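Side-chain contacts in FERM, RhoGEF and pleckstrin domain protein 2 (Danio rerio, PDB 6D21), which probably activates RAC1 as a guanine nucleotide exchange factor, its FERM domain being probably a membrane-targeting module: residues E16-E21 and Q27-D32; E142-N147 and K159-H164; M211-F216 and K238-K243. All blocks are in the same frame, centred on the assembly; numbering follows the deposited sequence.

In the fold
Each contact lies in a different lobe of the FERM domain, and none touches another: their centres are 34 to 40 Å apart. Contact 1 lies in the ubiquitin-like N-terminal lobe and joins a strand to a helix. Contact 2 pairs two helices in the central lobe, and contact 3 brings together two non-adjacent strands of the PH-like lobe; these two lie on opposite sides of the chain's centre. All three are mainly buried, but contact 1 reaches the partly exposed Leu28 and Asp32, and it also brings a carboxylate and a backbone carbonyl against the apolar groups. Contacts 2 and 3 are purely apolar, each centred on one leucine methyl that meets two partners.

Contact 1: E16-E21 and Q27-D32; sequences EFYELE and QLLLSD
In the ubiquitin-like lobe of the FERM domain, Tyr18 and Leu20 on strand 15-21 pack against Leu28, Leu29 and Asp32 on helix 26-36. Leu20 buries the most surface in this contact. Its CD2 lies 3.6 Å from the backbone N of Leu29 and 3.9 Å from CG of Leu28, while the Leu20 and Leu29 side chains cross at about a right angle, their CD1 methyls 3.8 Å apart. In Leu29, CG anti to the backbone N (chi1 178°) swings the end of the side chain toward the strand, although its CB bond does not point there. Leu29 CD1 also lies 4.0 Å from Tyr18 CB. This is the beta-beta-alpha start of the beta-grasp fold, in which the helix packs across the sheet; here the two short axes run at 145°, 9.7 Å apart. An alanine at Leu20 would remove both methyls and is likely to open a gap beside Leu28 and Leu29. One turn on along the helix, Asp32 meets the Tyr18 ring, whose CE2 edge is 3.6 Å from Asp32 O, near the ring plane. The carboxylate is nearly parallel to that ring; OD2 lies 3.9 Å from Leu20 CG, and OD1 forms a salt bridge with Arg35.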
# COMPACT_ATOMS: atom_id res chain seq x y z
N GLU A 16 8.88 -14.53 9.36
CA GLU A 16 9.46 -14.77 10.67
C GLU A 16 8.38 -15.04 11.72
O GLU A 16 7.21 -14.69 11.53
CB GLU A 16 10.30 -13.58 11.11
CG GLU A 16 11.53 -13.36 10.25
CD GLU A 16 12.76 -13.06 11.07
OE1 GLU A 16 13.84 -12.86 10.48
OE2 GLU A 16 12.64 -13.03 12.31
N PHE A 17 8.79 -15.67 12.82
CA PHE A 17 7.86 -16.01 13.90
C PHE A 17 8.12 -15.19 15.15
O PHE A 17 9.26 -14.94 15.53
CB PHE A 17 7.94 -17.50 14.21
CG PHE A 17 7.26 -18.34 13.18
CD1 PHE A 17 7.88 -18.62 11.97
CD2 PHE A 17 5.97 -18.81 13.39
CE1 PHE A 17 7.24 -19.37 11.00
CE2 PHE A 17 5.33 -19.56 12.44
CZ PHE A 17 5.97 -19.84 11.24
N TYR A 18 7.03 -14.75 15.77
CA TYR A 18 7.08 -13.86 16.91
C TYR A 18 6.36 -14.47 18.09
O TYR A 18 5.20 -14.85 17.98
CB TYR A 18 6.45 -12.51 16.56
CG TYR A 18 7.22 -11.79 15.51
CD1 TYR A 18 7.03 -12.09 14.17
CD2 TYR A 18 8.16 -10.83 15.85
CE1 TYR A 18 7.74 -11.44 13.20
CE2 TYR A 18 8.88 -10.18 14.90
CZ TYR A 18 8.67 -10.48 13.57
OH TYR A 18 9.38 -9.83 12.61
N GLU A 19 7.06 -14.55 19.22
CA GLU A 19 6.44 -15.06 20.43
C GLU A 19 5.97 -13.91 21.31
O GLU A 19 6.73 -13.01 21.66
CB GLU A 19 7.42 -15.96 21.18
CG GLU A 19 8.14 -16.93 20.24
CD GLU A 19 8.28 -18.31 20.83
OE1 GLU A 19 9.39 -18.68 21.25
OE2 GLU A 19 7.26 -19.03 20.84
N LEU A 20 4.68 -13.94 21.63
CA LEU A 20 4.01 -12.87 22.36
C LEU A 20 3.08 -13.47 23.38
O LEU A 20 2.59 -14.58 23.20
CB LEU A 20 3.21 -11.97 21.42
CG LEU A 20 3.92 -10.90 20.60
CD1 LEU A 20 4.44 -11.50 19.31
CD2 LEU A 20 2.98 -9.74 20.31
N GLU A 21 2.81 -12.74 24.46
CA GLU A 21 1.84 -13.22 25.43
C GLU A 21 0.44 -13.07 24.86
O GLU A 21 0.21 -12.27 23.95
CB GLU A 21 1.97 -12.46 26.76
CG GLU A 21 1.80 -10.96 26.63
CD GLU A 21 1.45 -10.30 27.95
OE1 GLU A 21 1.15 -11.03 28.92
OE2 GLU A 21 1.48 -9.05 28.02
N GLN A 27 -0.24 -3.33 19.05
CA GLN A 27 0.93 -2.45 19.10
C GLN A 27 2.21 -3.21 19.48
O GLN A 27 3.29 -2.92 18.97
CB GLN A 27 0.71 -1.31 20.09
CG GLN A 27 1.83 -0.26 20.07
CD GLN A 27 2.03 0.35 18.68
OE1 GLN A 27 1.12 0.96 18.13
NE2 GLN A 27 3.22 0.16 18.11
N LEU A 28 2.06 -4.18 20.38
CA LEU A 28 3.18 -5.02 20.82
C LEU A 28 3.77 -5.81 19.65
O LEU A 28 4.99 -5.85 19.48
CB LEU A 28 2.73 -5.96 21.95
CG LEU A 28 3.77 -6.79 22.70
CD1 LEU A 28 4.90 -5.92 23.25
CD2 LEU A 28 3.10 -7.57 23.80
N LEU A 29 2.91 -6.42 18.84
CA LEU A 29 3.37 -7.16 17.67
C LEU A 29 4.07 -6.23 16.66
O LEU A 29 5.11 -6.57 16.12
CB LEU A 29 2.21 -7.89 17.01
CG LEU A 29 2.55 -8.67 15.74
CD1 LEU A 29 3.58 -9.77 16.04
CD2 LEU A 29 1.28 -9.26 15.13
N LEU A 30 3.46 -5.07 16.40
CA LEU A 30 4.06 -4.06 15.52
C LEU A 30 5.44 -3.66 15.99
O LEU A 30 6.39 -3.59 15.20
CB LEU A 30 3.18 -2.81 15.42
CG LEU A 30 1.98 -2.76 14.47
CD1 LEU A 30 0.98 -1.73 14.96
CD2 LEU A 30 2.42 -2.42 13.06
N SER A 31 5.56 -3.38 17.29
CA SER A 31 6.83 -2.97 17.86
C SER A 31 7.88 -4.07 17.74
O SER A 31 9.02 -3.79 17.38
CB SER A 31 6.67 -2.58 19.33
OG SER A 31 5.82 -1.45 19.43
N ASP A 32 7.50 -5.31 18.04
CA ASP A 32 8.42 -6.43 17.93
C ASP A 32 8.86 -6.66 16.48
O ASP A 32 10.02 -7.00 16.23
CB ASP A 32 7.78 -7.71 18.49
CG ASP A 32 7.67 -7.69 20.00
OD1 ASP A 32 8.26 -6.78 20.64
OD2 ASP A 32 7.00 -8.59 20.56

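Contact 2: E142-N147 and K159-H164; sequences EFLKMN and KIMELH
Leu144 points from helix 137-146 toward helix 157-164, where its CD1 meets two residues that follow one another in sequence. The methyl is 3.8 Å from Met161 CG and 4.2 Å from Ile160 CG2. The two meetings differ in direction: Leu144 and Met161 run past each other in opposite senses, the tip of Leu144 against the side of Met161, whereas Leu144 meets Ile160 at a slant. Leu144 owes its reach to an extended outer torsion (chi2 173°), which sets CD1 at the far end of the side chain. Met161 leaves its helix to one side and touches with the shaft of its chain, at CG. The contact is entirely apolar and small, 118 Å² in all, and the nearest CA atoms, those of Leu144 and Met161, are still 9.2 Å apart, so side chains alone span the distance.

A polar arrangement closes the first helix just beyond. Asn147, the first residue to leave helical geometry, folds its amide back so that ND2 donates to Phe143 O at 2.9 Å, lying in the carbonyl plane on a lone pair. The same ND2 sits over one face of the Phe143 ring, 3.2 Å above its plane and displaced toward the rim.

Within the all-helical central lobe of the FERM domain, a hydrogen bond between His164 ND1 and Asp140 OD2 also joins the two helices. Leu149, Leu150 and Gln153 of the connecting loop pack beside Leu144 and Ile160, while helix 117-132 adjoins both partners, touching Phe143 on one and Lys159 and His164 on the other.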
# COMPACT_ATOMS: atom_id res chain seq x y z
N GLU A 142 16.84 -16.58 -17.06
CA GLU A 142 16.68 -17.53 -15.96
C GLU A 142 15.91 -16.89 -14.80
O GLU A 142 15.00 -17.50 -14.22
CB GLU A 142 18.03 -18.03 -15.48
N PHE A 143 16.27 -15.66 -14.47
CA PHE A 143 15.58 -14.93 -13.41
C PHE A 143 14.09 -14.74 -13.71
O PHE A 143 13.24 -14.95 -12.84
CB PHE A 143 16.25 -13.58 -13.17
CG PHE A 143 15.62 -12.77 -12.06
CD1 PHE A 143 15.94 -13.04 -10.74
CD2 PHE A 143 14.73 -11.75 -12.34
CE1 PHE A 143 15.38 -12.30 -9.71
CE2 PHE A 143 14.15 -11.00 -11.31
CZ PHE A 143 14.48 -11.28 -9.99
N LEU A 144 13.77 -14.34 -14.94
CA LEU A 144 12.39 -14.01 -15.29
C LEU A 144 11.53 -15.27 -15.45
O LEU A 144 10.30 -15.20 -15.30
CB LEU A 144 12.36 -13.15 -16.56
CG LEU A 144 12.85 -11.70 -16.41
CD1 LEU A 144 12.92 -11.01 -17.78
CD2 LEU A 144 11.97 -10.90 -15.45
N LYS A 145 12.17 -16.39 -15.74
CA LYS A 145 11.49 -17.69 -15.73
C LYS A 145 11.03 -18.08 -14.32
O LYS A 145 9.94 -18.63 -14.15
CB LYS A 145 12.41 -18.78 -16.31
N MET A 146 11.86 -17.78 -13.32
CA MET A 146 11.59 -18.22 -11.95
C MET A 146 11.12 -17.12 -11.00
O MET A 146 10.81 -17.40 -9.85
CB MET A 146 12.84 -18.88 -11.37
CG MET A 146 13.23 -20.17 -12.07
SD MET A 146 11.92 -21.42 -12.05
CE MET A 146 11.82 -21.78 -10.29
N ASN A 147 11.06 -15.88 -11.49
CA ASN A 147 10.51 -14.77 -10.71
C ASN A 147 9.42 -14.03 -11.47
O ASN A 147 9.63 -13.60 -12.60
CB ASN A 147 11.61 -13.79 -10.33
CG ASN A 147 12.65 -14.40 -9.42
OD1 ASN A 147 12.64 -14.17 -8.21
ND2 ASN A 147 13.56 -15.18 -10.00
N LYS A 159 11.06 -6.68 -23.49
CA LYS A 159 11.18 -5.26 -23.19
C LYS A 159 11.84 -5.01 -21.85
O LYS A 159 12.64 -4.08 -21.70
CB LYS A 159 9.82 -4.58 -23.19
CG LYS A 159 9.97 -3.08 -23.26
CD LYS A 159 8.69 -2.35 -22.99
CE LYS A 159 9.00 -0.87 -22.86
NZ LYS A 159 9.60 -0.34 -24.11
N ILE A 160 11.49 -5.82 -20.86
CA ILE A 160 12.12 -5.74 -19.56
C ILE A 160 13.63 -5.90 -19.67
O ILE A 160 14.38 -5.13 -19.07
CB ILE A 160 11.55 -6.79 -18.59
CG1 ILE A 160 10.10 -6.45 -18.22
CG2 ILE A 160 12.37 -6.88 -17.32
CD1 ILE A 160 9.44 -7.49 -17.34
N MET A 161 14.09 -6.86 -20.47
CA MET A 161 15.52 -7.15 -20.57
C MET A 161 16.22 -6.06 -21.37
O MET A 161 17.32 -5.63 -21.02
CB MET A 161 15.76 -8.53 -21.19
CG MET A 161 15.45 -9.69 -20.23
SD MET A 161 15.67 -11.32 -20.97
CE MET A 161 14.38 -11.32 -22.22
N GLU A 162 15.59 -5.64 -22.46
CA GLU A 162 16.07 -4.53 -23.27
C GLU A 162 16.34 -3.31 -22.39
O GLU A 162 17.43 -2.73 -22.45
CB GLU A 162 15.04 -4.20 -24.36
CG GLU A 162 15.46 -3.13 -25.34
CD GLU A 162 14.42 -2.88 -26.43
OE1 GLU A 162 13.33 -3.50 -26.38
OE2 GLU A 162 14.70 -2.07 -27.34
N LEU A 163 15.37 -2.93 -21.57
CA LEU A 163 15.53 -1.79 -20.69
C LEU A 163 16.61 -2.03 -19.61
O LEU A 163 17.30 -1.10 -19.20
CB LEU A 163 14.20 -1.43 -20.03
CG LEU A 163 13.13 -0.89 -20.98
CD1 LEU A 163 11.82 -0.69 -20.24
CD2 LEU A 163 13.61 0.41 -21.60
N HIS A 164 16.73 -3.27 -19.16
CA HIS A 164 17.72 -3.62 -18.14
C HIS A 164 19.16 -3.41 -18.66
O HIS A 164 20.08 -3.23 -17.87
CB HIS A 164 17.51 -5.07 -17.69
CG HIS A 164 18.46 -5.51 -16.62
ND1 HIS A 164 18.75 -6.84 -16.40
CD2 HIS A 164 19.17 -4.82 -15.70
CE1 HIS A 164 19.60 -6.95 -15.39
NE2 HIS A 164 19.87 -5.73 -14.95

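Contact 3: M211-F216 and K238-K243; sequences MGLQVF and KRFLIK
The Phe240 ring meets Leu213 by its edge: Leu213 CD2 lies close to the ring plane, 3.8 Å from CE2, and the two side chains approach from opposite directions. The ring also packs edge-to-face with Phe269 of helix 263-281, and Trp270 and Cys273 of that helix lie against it as well. Phe216, a second flat group, has Gln214 OE1 in plane at its edge, while its ring meets that of Phe193 at about 55°.

Leu213 CD2 carries the whole contact, for it also meets Ile242 CD1 tip to tip at 3.5 Å, a tight approach for two methyls. Ile242 gets there with its longer branch extended (chi2 172°), so that CD1 projects well beyond the backbone. In the PH-like lobe, strands 212-217 and 239-244 are not neighbours but are separated by three strands of a curled antiparallel sheet. The curl of the sheet brings Leu213 and Ile242 face to face across the interior, their CA atoms 9.2 Å apart, and no hydrogen bond links the two segments. The C-terminal helix 263-281, a hallmark of the PH fold, packs against this core: Cys273 touches both Leu213 and Phe240. Phe258 and Leu233, from the strands flanking 239-244, adjoin Ile242, and Ile230 of strand 230-236 lies against Leu213.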
# COMPACT_ATOMS: atom_id res chain seq x y z
N MET A 211 -2.65 14.04 0.46
CA MET A 211 -3.20 15.38 0.20
C MET A 211 -4.68 15.49 0.56
O MET A 211 -5.22 16.59 0.69
CB MET A 211 -3.00 15.76 -1.27
CG MET A 211 -4.06 15.19 -2.23
SD MET A 211 -4.12 13.38 -2.44
CE MET A 211 -2.60 13.05 -3.33
N GLY A 212 -5.36 14.35 0.66
CA GLY A 212 -6.78 14.37 0.92
C GLY A 212 -7.53 13.24 0.24
O GLY A 212 -6.98 12.16 0.06
N LEU A 213 -8.79 13.48 -0.12
CA LEU A 213 -9.59 12.38 -0.69
C LEU A 213 -9.57 12.41 -2.22
O LEU A 213 -9.43 13.46 -2.84
CB LEU A 213 -11.03 12.42 -0.18
CG LEU A 213 -11.29 11.64 1.11
CD1 LEU A 213 -10.61 12.27 2.32
CD2 LEU A 213 -12.77 11.51 1.36
N GLN A 214 -9.69 11.23 -2.82
CA GLN A 214 -9.77 11.14 -4.27
C GLN A 214 -11.01 10.37 -4.69
O GLN A 214 -11.50 9.51 -3.96
CB GLN A 214 -8.53 10.48 -4.85
CG GLN A 214 -7.28 11.26 -4.64
CD GLN A 214 -6.06 10.37 -4.68
OE1 GLN A 214 -6.15 9.16 -4.47
NE2 GLN A 214 -4.90 10.97 -4.95
N VAL A 215 -11.49 10.68 -5.89
CA VAL A 215 -12.65 10.02 -6.45
C VAL A 215 -12.27 9.46 -7.81
O VAL A 215 -11.77 10.19 -8.67
CB VAL A 215 -13.85 10.97 -6.60
CG1 VAL A 215 -15.03 10.21 -7.18
CG2 VAL A 215 -14.20 11.59 -5.26
N PHE A 216 -12.49 8.16 -7.99
CA PHE A 216 -12.18 7.53 -9.26
C PHE A 216 -13.42 6.97 -9.91
O PHE A 216 -14.30 6.45 -9.23
CB PHE A 216 -11.18 6.40 -9.08
CG PHE A 216 -9.78 6.87 -8.80
CD1 PHE A 216 -9.39 7.20 -7.51
CD2 PHE A 216 -8.85 6.93 -9.83
CE1 PHE A 216 -8.09 7.60 -7.26
CE2 PHE A 216 -7.56 7.33 -9.58
CZ PHE A 216 -7.17 7.67 -8.29
N LYS A 238 -24.80 3.22 5.58
CA LYS A 238 -24.06 2.88 4.37
C LYS A 238 -23.62 4.10 3.57
O LYS A 238 -22.97 3.97 2.54
CB LYS A 238 -24.89 1.96 3.46
CG LYS A 238 -25.28 0.63 4.10
CD LYS A 238 -26.51 0.05 3.44
CE LYS A 238 -26.41 0.10 1.92
NZ LYS A 238 -27.58 -0.55 1.26
N ARG A 239 -23.95 5.29 4.06
CA ARG A 239 -23.62 6.53 3.36
C ARG A 239 -22.34 7.16 3.90
O ARG A 239 -22.17 7.30 5.11
CB ARG A 239 -24.78 7.53 3.47
CG ARG A 239 -26.14 6.92 3.20
CD ARG A 239 -27.23 7.62 3.99
NE ARG A 239 -28.19 8.31 3.13
CZ ARG A 239 -28.67 9.53 3.37
NH1 ARG A 239 -29.54 10.09 2.53
NH2 ARG A 239 -28.25 10.21 4.44
N PHE A 240 -21.43 7.52 3.01
CA PHE A 240 -20.23 8.26 3.40
C PHE A 240 -20.37 9.71 2.95
O PHE A 240 -20.78 9.99 1.83
CB PHE A 240 -18.97 7.62 2.82
CG PHE A 240 -17.69 8.27 3.26
CD1 PHE A 240 -17.14 7.98 4.50
CD2 PHE A 240 -17.03 9.17 2.43
CE1 PHE A 240 -15.96 8.58 4.91
CE2 PHE A 240 -15.85 9.77 2.84
CZ PHE A 240 -15.31 9.47 4.08
N LEU A 241 -20.07 10.64 3.85
CA LEU A 241 -20.38 12.04 3.62
C LEU A 241 -19.14 12.93 3.66
O LEU A 241 -18.41 12.94 4.65
CB LEU A 241 -21.40 12.53 4.65
CG LEU A 241 -22.86 12.04 4.57
CD1 LEU A 241 -23.01 10.58 4.98
CD2 LEU A 241 -23.73 12.90 5.45
N ILE A 242 -18.92 13.67 2.58
CA ILE A 242 -17.85 14.65 2.53
C ILE A 242 -18.43 16.06 2.53
O ILE A 242 -19.01 16.48 1.54
CB ILE A 242 -16.97 14.50 1.28
CG1 ILE A 242 -16.40 13.09 1.19
CG2 ILE A 242 -15.85 15.53 1.27
CD1 ILE A 242 -15.69 12.84 -0.11
N LYS A 243 -18.26 16.78 3.64
CA LYS A 243 -18.71 18.16 3.72
C LYS A 243 -17.57 19.11 3.36
O LYS A 243 -16.52 19.12 4.01
CB LYS A 243 -19.25 18.47 5.12
CG LYS A 243 -20.32 17.50 5.61
CD LYS A 243 -21.38 18.20 6.47
CE LYS A 243 -21.63 19.64 6.03
NZ LYS A 243 -23.01 20.09 6.36